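Local coordinates for protein 2-oxoglutarate dehydrogenase E2 component (PDB 2EQ7) that probably tethers lipoamide dehydrogenase (E3) to the dihydrolipoamide succinyltransferase core of the 2-oxoglutarate dehydrogenase complex through its peripheral subunit-binding domain, at residues 6-11 against 29-34. Numbering follows the deposited sequence.
Sequences AERLMQ and ILKEDV
Val-34 sets its two methyls against Leu-9 and Met-10, one turn beyond the point where Ala-6 meets Lys-31. Val-34 CG2 lies 3.5 Å from Met-10 CG, and Val-34 CG1 rests between Met-10 CG and Leu-9 CD2. The side chains of Met-10 and Val-34 cross at about a right angle. Those of Leu-9 and Val-34 run past each other in opposite directions. With CG of Leu-9 anti to the backbone N (chi1 -177°), CD2 reaches across to Lys-31 O at 3.3 Å and Val-34 CB at 3.6 Å.

Ala-6 has the closest backbone approach, its CA 3.8 Å from the CA of Lys-31. Its CB presses on the main chain where the loop enters helix 31-34. Ala-6 CB lies 3.0 Å from Ile-29 O and 3.6 Å from Lys-31 N.

Leu-30 is the N-cap residue of that helix. Leu-30 N donates to Asp-33 OD2 at 2.7 Å, on the anti lone pair, and Asp-33 OD1 is hydrogen-bonded to Thr-23 OG1.

At the outer edge, Lys-31 NZ stands 4.1 Å from Arg-8 NH2, near the guanidinium plane. Acidic side chains of another protein chain form salt bridges with both groups. Arg-8 also pairs with Glu-12 through NH1.

Helices 4-12 and 31-34 thus share a small apolar core, with a basic patch beside it facing the partner protein. This is the compact two-helix fold of the peripheral subunit-binding domain, which probably binds E3 in large part through such salt bridges.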
ATOM      1  N   ALA C   6       2.390  24.366   4.409  1.00 51.98           N
ATOM      2  CA  ALA C   6       1.959  25.664   4.910  1.00 53.92           C
ATOM      3  C   ALA C   6       3.103  26.300   5.690  1.00 54.84           C
ATOM      4  O   ALA C   6       3.368  27.496   5.561  1.00 54.58           O
ATOM      5  CB  ALA C   6       0.741  25.501   5.808  1.00 53.75           C
ATOM      6  N   GLU C   7       3.776  25.487   6.497  1.00 56.00           N
ATOM      7  CA  GLU C   7       4.899  25.953   7.297  1.00 57.42           C
ATOM      8  C   GLU C   7       6.039  26.395   6.385  1.00 57.65           C
ATOM      9  O   GLU C   7       6.760  27.345   6.691  1.00 57.71           O
ATOM     10  CB  GLU C   7       5.381  24.837   8.226  1.00 58.69           C
ATOM     11  CG  GLU C   7       4.347  24.398   9.252  1.00 60.84           C
ATOM     12  CD  GLU C   7       4.837  23.263  10.128  1.00 62.37           C
ATOM     13  OE1 GLU C   7       4.110  22.881  11.070  1.00 63.66           O
ATOM     14  OE2 GLU C   7       5.949  22.749   9.874  1.00 63.49           O
ATOM     15  N   ARG C   8       6.191  25.698   5.263  1.00 57.65           N
ATOM     16  CA  ARG C   8       7.235  26.014   4.297  1.00 57.95           C
ATOM     17  C   ARG C   8       6.936  27.359   3.641  1.00 58.77           C
ATOM     18  O   ARG C   8       7.840  28.164   3.410  1.00 58.23           O
ATOM     19  CB  ARG C   8       7.313  24.908   3.234  1.00 57.33           C
ATOM     20  CG  ARG C   8       8.423  25.079   2.197  1.00 57.26           C
ATOM     21  CD  ARG C   8       8.062  26.102   1.127  1.00 57.17           C
ATOM     22  NE  ARG C   8       6.894  25.694   0.348  1.00 56.46           N
ATOM     23  CZ  ARG C   8       6.362  26.413  -0.637  1.00 56.56           C
ATOM     24  NH1 ARG C   8       6.891  27.582  -0.969  1.00 56.31           N
ATOM     25  NH2 ARG C   8       5.301  25.962  -1.292  1.00 55.52           N
ATOM     26  N   LEU C   9       5.661  27.598   3.351  1.00 59.32           N
ATOM     27  CA  LEU C   9       5.239  28.844   2.723  1.00 60.33           C
ATOM     28  C   LEU C   9       5.347  30.018   3.692  1.00 61.07           C
ATOM     29  O   LEU C   9       5.693  31.131   3.294  1.00 60.97           O
ATOM     30  CB  LEU C   9       3.797  28.720   2.221  1.00 60.00           C
ATOM     31  CG  LEU C   9       3.224  29.928   1.473  1.00 60.17           C
ATOM     32  CD1 LEU C   9       4.059  30.213   0.234  1.00 59.41           C
ATOM     33  CD2 LEU C   9       1.777  29.651   1.088  1.00 59.91           C
ATOM     34  N   MET C  10       5.048  29.767   4.963  1.00 62.14           N
ATOM     35  CA  MET C  10       5.112  30.810   5.982  1.00 63.39           C
ATOM     36  C   MET C  10       6.550  31.212   6.293  1.00 64.56           C
ATOM     37  O   MET C  10       6.840  32.390   6.498  1.00 64.69           O
ATOM     38  CB  MET C  10       4.423  30.348   7.269  1.00 62.89           C
ATOM     39  CG  MET C  10       2.917  30.172   7.147  1.00 62.43           C
ATOM     40  SD  MET C  10       2.133  29.793   8.729  1.00 62.12           S
ATOM     41  CE  MET C  10       2.282  28.004   8.762  1.00 61.95           C
ATOM     42  N   GLN C  11       7.448  30.232   6.327  1.00 65.93           N
ATOM     43  CA  GLN C  11       8.850  30.504   6.620  1.00 67.66           C
ATOM     44  C   GLN C  11       9.514  31.337   5.531  1.00 68.53           C
ATOM     45  O   GLN C  11      10.460  32.077   5.802  1.00 68.81           O
ATOM     46  CB  GLN C  11       9.618  29.193   6.816  1.00 67.94           C
ATOM     47  CG  GLN C  11       9.224  28.438   8.078  1.00 69.06           C
ATOM     48  CD  GLN C  11      10.078  27.209   8.324  1.00 69.75           C
ATOM     49  OE1 GLN C  11       9.905  26.509   9.322  1.00 70.41           O
ATOM     50  NE2 GLN C  11      11.006  26.939   7.413  1.00 69.99           N
ATOM     51  N   ILE C  29      -3.460  24.690   9.563  1.00 59.50           N
ATOM     52  CA  ILE C  29      -3.397  25.727   8.542  1.00 59.31           C
ATOM     53  C   ILE C  29      -2.909  25.140   7.222  1.00 59.01           C
ATOM     54  O   ILE C  29      -1.799  24.616   7.139  1.00 59.06           O
ATOM     55  CB  ILE C  29      -2.441  26.868   8.959  1.00 59.44           C
ATOM     56  CG1 ILE C  29      -2.965  27.553  10.224  1.00 59.61           C
ATOM     57  CG2 ILE C  29      -2.305  27.875   7.828  1.00 59.61           C
ATOM     58  CD1 ILE C  29      -2.069  28.662  10.741  1.00 60.08           C
ATOM     59  N   LEU C  30      -3.749  25.227   6.196  1.00 58.68           N
ATOM     60  CA  LEU C  30      -3.398  24.716   4.876  1.00 58.82           C
ATOM     61  C   LEU C  30      -2.569  25.772   4.154  1.00 59.01           C
ATOM     62  O   LEU C  30      -2.688  26.963   4.443  1.00 58.80           O
ATOM     63  CB  LEU C  30      -4.665  24.411   4.071  1.00 58.61           C
ATOM     64  CG  LEU C  30      -5.657  23.425   4.695  1.00 58.66           C
ATOM     65  CD1 LEU C  30      -6.885  23.310   3.806  1.00 58.08           C
ATOM     66  CD2 LEU C  30      -4.998  22.065   4.874  1.00 58.60           C
ATOM     67  N   LYS C  31      -1.730  25.340   3.219  1.00 59.39           N
ATOM     68  CA  LYS C  31      -0.890  26.270   2.473  1.00 60.00           C
ATOM     69  C   LYS C  31      -1.738  27.291   1.724  1.00 60.73           C
ATOM     70  O   LYS C  31      -1.265  28.379   1.391  1.00 61.04           O
ATOM     71  CB  LYS C  31       0.002  25.510   1.486  1.00 59.30           C
ATOM     72  CG  LYS C  31      -0.763  24.725   0.440  1.00 58.62           C
ATOM     73  CD  LYS C  31       0.174  23.942  -0.466  1.00 57.53           C
ATOM     74  CE  LYS C  31       1.056  24.846  -1.306  1.00 56.61           C
ATOM     75  NZ  LYS C  31       1.863  24.050  -2.271  1.00 53.52           N
ATOM     76  N   GLU C  32      -2.993  26.938   1.460  1.00 61.53           N
ATOM     77  CA  GLU C  32      -3.898  27.838   0.757  1.00 62.46           C
ATOM     78  C   GLU C  32      -4.399  28.917   1.712  1.00 62.87           C
ATOM     79  O   GLU C  32      -4.845  29.982   1.283  1.00 62.67           O
ATOM     80  CB  GLU C  32      -5.082  27.062   0.175  1.00 62.89           C
ATOM     81  CG  GLU C  32      -6.000  26.443   1.213  1.00 63.55           C
ATOM     82  CD  GLU C  32      -7.125  25.639   0.587  1.00 64.10           C
ATOM     83  OE1 GLU C  32      -8.004  25.168   1.337  1.00 64.61           O
ATOM     84  OE2 GLU C  32      -7.129  25.476  -0.652  1.00 64.28           O
ATOM     85  N   ASP C  33      -4.323  28.634   3.010  1.00 63.39           N
ATOM     86  CA  ASP C  33      -4.753  29.588   4.026  1.00 64.24           C
ATOM     87  C   ASP C  33      -3.698  30.679   4.173  1.00 64.91           C
ATOM     88  O   ASP C  33      -4.021  31.840   4.424  1.00 64.80           O
ATOM     89  CB  ASP C  33      -4.954  28.887   5.374  1.00 63.93           C
ATOM     90  CG  ASP C  33      -6.107  27.903   5.355  1.00 64.09           C
ATOM     91  OD1 ASP C  33      -7.239  28.317   5.026  1.00 63.64           O
ATOM     92  OD2 ASP C  33      -5.884  26.717   5.675  1.00 63.90           O
ATOM     93  N   VAL C  34      -2.436  30.290   4.014  1.00 65.60           N
ATOM     94  CA  VAL C  34      -1.321  31.222   4.122  1.00 66.58           C
ATOM     95  C   VAL C  34      -1.334  32.193   2.946  1.00 67.51           C
ATOM     96  O   VAL C  34      -1.291  33.409   3.133  1.00 67.40           O
ATOM     97  CB  VAL C  34       0.030  30.476   4.136  1.00 66.30           C
ATOM     98  CG1 VAL C  34       1.173  31.469   4.292  1.00 66.22           C
ATOM     99  CG2 VAL C  34       0.050  29.458   5.265  1.00 66.21           C
TER